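Local coordinates for insecticyanin-A (Manduca sexta, PDB 1Z24), which binds the gamma isomer of biliverdin IX in a lipocalin barrel, giving a blue protein that contributes to the hornworm's green camouflage, at residues A[26-32]-A[133-139]; A[70-76]-A[88-94]. All blocks are in the same frame, centred on the assembly; numbering follows the deposited sequence.

In the fold
Both contacts are antiparallel strand pairings in the wall of the lipocalin barrel. They lie on opposite sides of the chain's centre, with their own centres about 19 Å apart and their nearest atoms about 5 Å apart. Contact 1 joins the early strand 25-32 to the late strand 127-136 and so closes the barrel; contact 2 pairs 66-76 with 88-94, neighbours in the middle of the chain. Each is partly buried, and each sends side chains to biliverdin. Their chemistry differs: contact 1 combines a bulge, a carboxylate and a tryptophan at the pigment with a lysine on tryptophan at its far end, whereas contact 2 meets the pigment with methionine and phenylalanine and carries mostly polar residues outside.

Contact 1: residues A[26-32]-A[133-139]; sequences AWHEIAK and WILSKSK. With BLV (biliverdin IX gamma chromophore), chain B.
Glu-29 and Trp-133 meet at the indole edge: OE1 lies in the ring plane, 3.0 Å from CD1, with carboxylate and indole planes 38° apart. The indole NH bonds instead to Glu-38, while Lys-32 NZ forms a salt bridge with Glu-29 OE2 at 2.9 Å. Biliverdin lies over one indole face, where CZ2 of Trp-133 comes within 3.4 Å of the pigment's CHB. Replacing this tryptophan by an alanine is likely to bare that face of the pigment and take the indole donor from Glu-38. Ile-30 and Ala-31 together oppose Ile-134, a classic beta bulge. Beyond it, with CG beside its backbone N (chi1 -55°), His-28 brings ND1 2.9 Å from Ser-136 O; its backbone N binds the same oxygen from the opposite face of the carbonyl plane. Lys-139 CA sits over one face of the imidazole, a CH-pi contact. Lys-137 runs over the six-membered ring of Trp-27, CG 3.8 Å from that ring's centroid and 11° off the normal, and its NZ continues to Tyr-110 O and Ala-24 O. This lysine on the tryptophan of the lipocalin GxW motif is consistent with CH-pi packing and main-chain bonds holding this barrel end, while the Trp-133 indole lies against the pigment.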
loop_
_atom_site.group_PDB
_atom_site.type_symbol
_atom_site.label_atom_id
_atom_site.label_comp_id
_atom_site.label_asym_id
_atom_site.label_seq_id
_atom_site.Cartn_x
_atom_site.Cartn_y
_atom_site.Cartn_z
ATOM N N ALA A 26 8.314 30.683 -2.372
ATOM C CA ALA A 26 6.867 30.768 -2.449
ATOM C C ALA A 26 6.305 29.685 -3.364
ATOM O O ALA A 26 6.499 29.628 -4.594
ATOM C CB ALA A 26 6.546 32.149 -2.977
ATOM N N TRP A 27 5.584 28.786 -2.758
ATOM C CA TRP A 27 5.042 27.706 -3.565
ATOM C C TRP A 27 3.575 27.884 -3.839
ATOM O O TRP A 27 2.799 28.078 -2.899
ATOM C CB TRP A 27 5.237 26.371 -2.780
ATOM C CG TRP A 27 6.658 25.911 -2.677
ATOM C CD1 TRP A 27 7.503 26.053 -1.599
ATOM C CD2 TRP A 27 7.405 25.231 -3.734
ATOM N NE1 TRP A 27 8.725 25.503 -1.927
ATOM C CE2 TRP A 27 8.704 24.961 -3.203
ATOM C CE3 TRP A 27 7.110 24.831 -5.048
ATOM C CZ2 TRP A 27 9.712 24.315 -3.944
ATOM C CZ3 TRP A 27 8.162 24.221 -5.776
ATOM C CH2 TRP A 27 9.425 23.997 -5.238
ATOM N N HIS A 28 3.214 27.808 -5.123
ATOM C CA HIS A 28 1.843 27.925 -5.550
ATOM C C HIS A 28 1.242 26.542 -5.617
ATOM O O HIS A 28 1.877 25.583 -6.096
ATOM C CB HIS A 28 1.701 28.521 -6.947
ATOM C CG HIS A 28 2.402 29.839 -6.996
ATOM N ND1 HIS A 28 3.768 29.920 -7.086
ATOM C CD2 HIS A 28 1.876 31.119 -6.968
ATOM C CE1 HIS A 28 4.053 31.213 -7.097
ATOM N NE2 HIS A 28 2.941 31.971 -7.038
ATOM N N GLU A 29 0.018 26.427 -5.118
ATOM C CA GLU A 29 -0.645 25.131 -5.135
ATOM C C GLU A 29 -1.373 24.983 -6.467
ATOM O O GLU A 29 -2.456 25.462 -6.604
ATOM C CB GLU A 29 -1.621 25.085 -3.962
ATOM C CG GLU A 29 -2.512 23.841 -4.071
ATOM C CD GLU A 29 -3.461 23.834 -2.949
ATOM O OE1 GLU A 29 -3.143 23.503 -1.808
ATOM O OE2 GLU A 29 -4.632 24.281 -3.314
ATOM N N ILE A 30 -0.751 24.363 -7.452
ATOM C CA ILE A 30 -1.332 24.208 -8.760
ATOM C C ILE A 30 -2.513 23.326 -8.645
ATOM O O ILE A 30 -3.542 23.511 -9.268
ATOM C CB ILE A 30 -0.278 23.560 -9.667
ATOM C CG1 ILE A 30 0.885 24.494 -9.855
ATOM C CG2 ILE A 30 -0.863 23.250 -11.023
ATOM C CD1 ILE A 30 0.434 25.842 -10.349
ATOM N N ALA A 31 -2.379 22.319 -7.830
ATOM C CA ALA A 31 -3.520 21.425 -7.681
ATOM C C ALA A 31 -3.365 20.657 -6.412
ATOM O O ALA A 31 -2.243 20.569 -5.880
ATOM C CB ALA A 31 -3.615 20.411 -8.791
ATOM N N LYS A 32 -4.465 20.087 -5.924
ATOM C CA LYS A 32 -4.368 19.289 -4.693
ATOM C C LYS A 32 -5.451 18.230 -4.675
ATOM O O LYS A 32 -6.353 18.334 -5.483
ATOM C CB LYS A 32 -4.701 20.179 -3.450
ATOM C CG LYS A 32 -6.096 20.849 -3.548
ATOM C CD LYS A 32 -6.568 21.532 -2.268
ATOM C CE LYS A 32 -7.829 22.421 -2.467
ATOM N NZ LYS A 32 -7.464 23.604 -3.240
ATOM N N TRP A 133 -0.383 17.513 -2.914
ATOM C CA TRP A 133 -0.330 18.839 -3.525
ATOM C C TRP A 133 0.724 18.989 -4.589
ATOM O O TRP A 133 1.885 18.590 -4.401
ATOM C CB TRP A 133 0.157 19.863 -2.491
ATOM C CG TRP A 133 -0.688 20.025 -1.300
ATOM C CD1 TRP A 133 -1.580 21.050 -1.063
ATOM C CD2 TRP A 133 -0.706 19.128 -0.134
ATOM N NE1 TRP A 133 -2.159 20.831 0.208
ATOM C CE2 TRP A 133 -1.670 19.668 0.793
ATOM C CE3 TRP A 133 -0.025 17.925 0.164
ATOM C CZ2 TRP A 133 -1.950 19.032 2.058
ATOM C CZ3 TRP A 133 -0.278 17.274 1.357
ATOM C CH2 TRP A 133 -1.219 17.827 2.311
ATOM N N ILE A 134 0.330 19.580 -5.699
ATOM C CA ILE A 134 1.298 19.804 -6.754
ATOM C C ILE A 134 1.726 21.242 -6.574
ATOM O O ILE A 134 0.920 22.186 -6.669
ATOM C CB ILE A 134 0.772 19.526 -8.128
ATOM C CG1 ILE A 134 0.727 18.036 -8.263
ATOM C CG2 ILE A 134 1.820 19.944 -9.109
ATOM C CD1 ILE A 134 -0.448 17.789 -9.189
ATOM N N LEU A 135 2.985 21.433 -6.251
ATOM C CA LEU A 135 3.441 22.779 -6.003
ATOM C C LEU A 135 4.442 23.281 -7.025
ATOM O O LEU A 135 5.314 22.540 -7.479
ATOM C CB LEU A 135 4.196 22.864 -4.640
ATOM C CG LEU A 135 3.409 22.245 -3.498
ATOM C CD1 LEU A 135 4.325 22.311 -2.308
ATOM C CD2 LEU A 135 2.227 23.151 -3.263
ATOM N N SER A 136 4.333 24.574 -7.356
ATOM C CA SER A 136 5.226 25.178 -8.321
ATOM C C SER A 136 5.682 26.555 -7.919
ATOM O O SER A 136 4.938 27.330 -7.317
ATOM C CB SER A 136 4.484 25.335 -9.648
ATOM O OG SER A 136 5.304 26.101 -10.503
ATOM N N LYS A 137 6.908 26.869 -8.288
ATOM C CA LYS A 137 7.433 28.202 -7.999
ATOM C C LYS A 137 6.818 29.292 -8.934
ATOM O O LYS A 137 6.956 30.467 -8.702
ATOM C CB LYS A 137 8.928 28.232 -7.785
ATOM C CG LYS A 137 9.229 27.824 -6.349
ATOM C CD LYS A 137 10.706 27.957 -6.086
ATOM C CE LYS A 137 11.093 27.433 -4.739
ATOM N NZ LYS A 137 12.536 27.420 -4.563
ATOM N N SER A 138 6.110 28.896 -9.998
ATOM C CA SER A 138 5.439 29.784 -10.948
ATOM C C SER A 138 3.979 29.575 -10.692
ATOM O O SER A 138 3.648 28.593 -10.045
ATOM C CB SER A 138 5.508 29.308 -12.384
ATOM O OG SER A 138 6.770 29.533 -12.965
ATOM N N LYS A 139 3.136 30.480 -11.183
ATOM C CA LYS A 139 1.689 30.411 -11.021
ATOM C C LYS A 139 1.141 29.389 -11.979
ATOM O O LYS A 139 -0.009 28.958 -11.888
ATOM C CB LYS A 139 0.908 31.729 -11.225
ATOM C CG LYS A 139 1.208 32.913 -10.313
ATOM C CD LYS A 139 0.710 34.247 -10.937
ATOM C CE LYS A 139 1.534 35.504 -10.495
ATOM N NZ LYS A 139 1.289 36.818 -11.165
HETATM N NA BLV B . -2.414 21.001 5.457
HETATM C C1A BLV B . -3.074 20.181 6.310
HETATM C C2A BLV B . -2.316 18.999 6.685
HETATM C C3A BLV B . -1.123 19.113 6.034
HETATM C C4A BLV B . -1.204 20.367 5.261
HETATM C CMA BLV B . 0.096 18.117 5.980
HETATM O OA BLV B . -4.187 20.432 6.720
HETATM C CAA BLV B . -2.790 17.897 7.543
HETATM C CBA BLV B . -3.698 17.123 6.635
HETATM C CGA BLV B . -4.423 16.059 7.458
HETATM O O1A BLV B . -4.098 14.904 7.432
HETATM O O2A BLV B . -5.314 16.397 8.171
HETATM C CHB BLV B . -0.178 20.806 4.426
HETATM N NB BLV B . -1.033 22.940 3.594
HETATM C C1B BLV B . -0.196 21.848 3.514
HETATM C C2B BLV B . 0.684 21.955 2.377
HETATM C C3B BLV B . 0.365 23.105 1.782
HETATM C C4B BLV B . -0.730 23.715 2.545
HETATM C CMB BLV B . 1.758 20.958 1.969
HETATM C CAB BLV B . 0.995 23.663 0.542
HETATM C CBB BLV B . 0.094 24.227 -0.327
HETATM C CHC BLV B . -1.286 24.963 2.235
HETATM N NC BLV B . -3.097 25.357 3.797
HETATM C C1C BLV B . -2.180 25.764 2.886
HETATM C C2C BLV B . -2.287 27.210 2.630
HETATM C C3C BLV B . -3.238 27.753 3.393
HETATM C C4C BLV B . -3.770 26.553 4.156
HETATM C CMC BLV B . -1.393 27.949 1.751
HETATM C CAC BLV B . -3.806 29.177 3.552
HETATM C CBC BLV B . -4.405 29.558 4.706
HETATM C CHD BLV B . -4.891 26.584 5.058
HETATM N ND BLV B . -4.128 24.875 6.671
HETATM C C1D BLV B . -5.062 25.846 6.212
HETATM C C2D BLV B . -6.199 25.952 7.178
HETATM C C3D BLV B . -5.956 25.063 8.200
HETATM C C4D BLV B . -4.689 24.436 7.864
HETATM C CMD BLV B . -7.411 26.828 7.083
HETATM O OD BLV B . -4.164 23.607 8.566
HETATM C CAD BLV B . -6.796 24.826 9.392
HETATM C CBD BLV B . -6.154 25.537 10.568
HETATM C CGD BLV B . -6.859 25.157 11.921
HETATM O O1D BLV B . -7.721 25.852 12.355
HETATM O O2D BLV B . -6.564 24.145 12.530
#

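Contact 2: residues A[70-76]-A[88-94]; sequences MEGDLEI and YVMTFKF. With BLV (biliverdin IX gamma chromophore), chain B.
The backbone N of Val-89 donates to Glu-75 O at 2.7 Å, nearly straight at 173°, and Glu-75 N returns a bond to Val-89 O. Asp-73 and Thr-91 exchange a second such pair, which fixes an antiparallel register without a bulge. Asp-73, Glu-75, Val-89 and Thr-91 lie on one side of this ladder, and Thr-91 OG1 bonds to Asn-100 on the next strand. Leu-74 and Met-90 put apolar groups on the other side. Leu-74 CD1 reaches Tyr-88 CD1 at 3.8 Å, the two side chains meeting at a slant, while the phenol OH bonds to Tyr-48 and Asn-116. Farther along, Met-70 bends at its thioether (chi3 80°) and sets CE over the middle of the Phe-92 ring, 3.8 Å from the centroid and 11° off the normal: a CH-pi contact within a Met-aromatic pair. The same CE meets the edge of Phe-94, 4.1 Å from its CZ. Met-70 is thus wedged between rings and pigment, its SD 3.4 Å from C1D of biliverdin. Phe-94 turns a face to one propionate, CZ lying 3.6 Å from CGD, and Met-90 CE approaches CHB at 3.8 Å. A mostly polar outer face backed by methionine and aromatic side chains against a ligand is the wall of a lipocalin calyx, here lining the biliverdin pocket.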
loop_
_atom_site.group_PDB
_atom_site.type_symbol
_atom_site.label_atom_id
_atom_site.label_comp_id
_atom_site.label_asym_id
_atom_site.label_seq_id
_atom_site.Cartn_x
_atom_site.Cartn_y
_atom_site.Cartn_z
ATOM N N MET A 70 -1.906 32.356 7.667
ATOM C CA MET A 70 -1.411 31.695 8.865
ATOM C C MET A 70 0.077 31.853 8.920
ATOM O O MET A 70 0.757 31.694 7.901
ATOM C CB MET A 70 -1.539 30.172 8.695
ATOM C CG MET A 70 -2.933 29.676 8.503
ATOM S SD MET A 70 -2.999 27.976 7.868
ATOM C CE MET A 70 -2.718 26.960 9.294
ATOM N N GLU A 71 0.575 32.146 10.106
ATOM C CA GLU A 71 2.001 32.300 10.302
ATOM C C GLU A 71 2.495 31.248 11.269
ATOM O O GLU A 71 1.854 31.036 12.297
ATOM C CB GLU A 71 2.317 33.689 10.853
ATOM C CG GLU A 71 1.667 34.795 9.989
ATOM C CD GLU A 71 2.175 36.200 10.276
ATOM O OE1 GLU A 71 3.027 36.696 9.596
ATOM O OE2 GLU A 71 1.642 36.806 11.319
ATOM N N GLY A 72 3.604 30.554 10.956
ATOM C CA GLY A 72 4.061 29.546 11.887
ATOM C C GLY A 72 5.517 29.263 11.715
ATOM O O GLY A 72 6.189 29.943 10.965
ATOM N N ASP A 73 5.969 28.241 12.423
ATOM C CA ASP A 73 7.320 27.827 12.387
ATOM C C ASP A 73 7.445 26.604 11.537
ATOM O O ASP A 73 6.501 25.839 11.369
ATOM C CB ASP A 73 7.777 27.553 13.822
ATOM C CG ASP A 73 7.728 28.833 14.694
ATOM O OD1 ASP A 73 7.109 28.890 15.756
ATOM O OD2 ASP A 73 8.420 29.849 14.194
ATOM N N LEU A 74 8.631 26.444 11.018
ATOM C CA LEU A 74 8.904 25.309 10.176
ATOM C C LEU A 74 10.198 24.648 10.586
ATOM O O LEU A 74 11.183 25.325 10.854
ATOM C CB LEU A 74 8.966 25.803 8.692
ATOM C CG LEU A 74 8.903 24.632 7.696
ATOM C CD1 LEU A 74 8.610 25.086 6.283
ATOM C CD2 LEU A 74 10.217 23.921 7.617
ATOM N N GLU A 75 10.226 23.332 10.610
ATOM C CA GLU A 75 11.444 22.639 10.971
ATOM C C GLU A 75 11.475 21.262 10.336
ATOM O O GLU A 75 10.425 20.686 9.994
ATOM C CB GLU A 75 11.435 22.476 12.479
ATOM C CG GLU A 75 12.770 22.408 13.158
ATOM C CD GLU A 75 12.552 22.027 14.559
ATOM O OE1 GLU A 75 13.462 21.738 15.332
ATOM O OE2 GLU A 75 11.260 22.034 14.837
ATOM N N ILE A 76 12.687 20.745 10.180
ATOM C CA ILE A 76 12.787 19.443 9.615
ATOM C C ILE A 76 12.287 18.442 10.638
ATOM O O ILE A 76 12.570 18.524 11.847
ATOM C CB ILE A 76 14.235 19.046 9.303
ATOM C CG1 ILE A 76 14.913 19.967 8.287
ATOM C CG2 ILE A 76 14.349 17.582 8.817
ATOM C CD1 ILE A 76 14.293 20.011 6.889
ATOM N N TYR A 88 8.927 17.660 6.819
ATOM C CA TYR A 88 9.005 18.819 7.679
ATOM C C TYR A 88 7.755 19.046 8.512
ATOM O O TYR A 88 6.663 18.538 8.248
ATOM C CB TYR A 88 9.485 20.057 6.848
ATOM C CG TYR A 88 8.521 20.489 5.781
ATOM C CD1 TYR A 88 7.523 21.445 6.037
ATOM C CD2 TYR A 88 8.563 19.879 4.522
ATOM C CE1 TYR A 88 6.628 21.877 5.047
ATOM C CE2 TYR A 88 7.669 20.273 3.526
ATOM C CZ TYR A 88 6.719 21.264 3.790
ATOM O OH TYR A 88 5.844 21.598 2.786
ATOM N N VAL A 89 7.929 19.835 9.546
ATOM C CA VAL A 89 6.833 20.143 10.441
ATOM C C VAL A 89 6.569 21.631 10.461
ATOM O O VAL A 89 7.522 22.401 10.514
ATOM C CB VAL A 89 7.243 19.789 11.862
ATOM C CG1 VAL A 89 6.069 20.040 12.854
ATOM C CG2 VAL A 89 7.856 18.374 11.859
ATOM N N MET A 90 5.267 21.981 10.405
ATOM C CA MET A 90 4.770 23.335 10.433
ATOM C C MET A 90 3.954 23.435 11.692
ATOM O O MET A 90 3.045 22.648 11.903
ATOM C CB MET A 90 3.904 23.602 9.231
ATOM C CG MET A 90 4.754 23.494 7.966
ATOM S SD MET A 90 3.768 24.065 6.548
ATOM C CE MET A 90 2.449 22.785 6.397
ATOM N N THR A 91 4.316 24.376 12.538
ATOM C CA THR A 91 3.613 24.516 13.755
ATOM C C THR A 91 2.952 25.833 13.768
ATOM O O THR A 91 3.566 26.901 13.559
ATOM C CB THR A 91 4.619 24.506 14.863
ATOM O OG1 THR A 91 5.317 23.256 14.847
ATOM C CG2 THR A 91 3.892 24.729 16.190
ATOM N N PHE A 92 1.675 25.721 14.007
ATOM C CA PHE A 92 0.773 26.881 14.084
ATOM C C PHE A 92 0.032 26.936 15.422
ATOM O O PHE A 92 -0.311 25.907 15.975
ATOM C CB PHE A 92 -0.333 26.814 13.009
ATOM C CG PHE A 92 0.278 26.850 11.664
ATOM C CD1 PHE A 92 0.790 28.041 11.137
ATOM C CD2 PHE A 92 0.396 25.649 10.962
ATOM C CE1 PHE A 92 1.377 28.028 9.873
ATOM C CE2 PHE A 92 0.971 25.617 9.683
ATOM C CZ PHE A 92 1.451 26.821 9.170
ATOM N N LYS A 93 -0.231 28.127 15.947
ATOM C CA LYS A 93 -0.934 28.219 17.211
ATOM C C LYS A 93 -2.217 29.007 17.079
ATOM O O LYS A 93 -2.198 30.091 16.511
ATOM C CB LYS A 93 -0.070 28.909 18.235
ATOM C CG LYS A 93 1.218 28.178 18.549
ATOM C CD LYS A 93 2.199 28.955 19.423
ATOM C CE LYS A 93 3.398 28.135 19.876
ATOM N NZ LYS A 93 4.628 28.946 19.886
ATOM N N PHE A 94 -3.332 28.457 17.592
ATOM C CA PHE A 94 -4.598 29.146 17.555
ATOM C C PHE A 94 -4.871 29.277 19.010
ATOM O O PHE A 94 -5.342 28.300 19.608
ATOM C CB PHE A 94 -5.605 28.216 16.939
ATOM C CG PHE A 94 -5.123 27.905 15.590
ATOM C CD1 PHE A 94 -4.341 26.761 15.434
ATOM C CD2 PHE A 94 -5.408 28.745 14.507
ATOM C CE1 PHE A 94 -3.856 26.414 14.172
ATOM C CE2 PHE A 94 -4.929 28.402 13.237
ATOM C CZ PHE A 94 -4.154 27.245 13.087
HETATM N NA BLV B . -2.414 21.001 5.457
HETATM C C1A BLV B . -3.074 20.181 6.310
HETATM C C2A BLV B . -2.316 18.999 6.685
HETATM C C3A BLV B . -1.123 19.113 6.034
HETATM C C4A BLV B . -1.204 20.367 5.261
HETATM C CMA BLV B . 0.096 18.117 5.980
HETATM O OA BLV B . -4.187 20.432 6.720
HETATM C CAA BLV B . -2.790 17.897 7.543
HETATM C CBA BLV B . -3.698 17.123 6.635
HETATM C CGA BLV B . -4.423 16.059 7.458
HETATM O O1A BLV B . -4.098 14.904 7.432
HETATM O O2A BLV B . -5.314 16.397 8.171
HETATM C CHB BLV B . -0.178 20.806 4.426
HETATM N NB BLV B . -1.033 22.940 3.594
HETATM C C1B BLV B . -0.196 21.848 3.514
HETATM C C2B BLV B . 0.684 21.955 2.377
HETATM C C3B BLV B . 0.365 23.105 1.782
HETATM C C4B BLV B . -0.730 23.715 2.545
HETATM C CMB BLV B . 1.758 20.958 1.969
HETATM C CAB BLV B . 0.995 23.663 0.542
HETATM C CBB BLV B . 0.094 24.227 -0.327
HETATM C CHC BLV B . -1.286 24.963 2.235
HETATM N NC BLV B . -3.097 25.357 3.797
HETATM C C1C BLV B . -2.180 25.764 2.886
HETATM C C2C BLV B . -2.287 27.210 2.630
HETATM C C3C BLV B . -3.238 27.753 3.393
HETATM C C4C BLV B . -3.770 26.553 4.156
HETATM C CMC BLV B . -1.393 27.949 1.751
HETATM C CAC BLV B . -3.806 29.177 3.552
HETATM C CBC BLV B . -4.405 29.558 4.706
HETATM C CHD BLV B . -4.891 26.584 5.058
HETATM N ND BLV B . -4.128 24.875 6.671
HETATM C C1D BLV B . -5.062 25.846 6.212
HETATM C C2D BLV B . -6.199 25.952 7.178
HETATM C C3D BLV B . -5.956 25.063 8.200
HETATM C C4D BLV B . -4.689 24.436 7.864
HETATM C CMD BLV B . -7.411 26.828 7.083
HETATM O OD BLV B . -4.164 23.607 8.566
HETATM C CAD BLV B . -6.796 24.826 9.392
HETATM C CBD BLV B . -6.154 25.537 10.568
HETATM C CGD BLV B . -6.859 25.157 11.921
HETATM O O1D BLV B . -7.721 25.852 12.355
HETATM O O2D BLV B . -6.564 24.145 12.530
#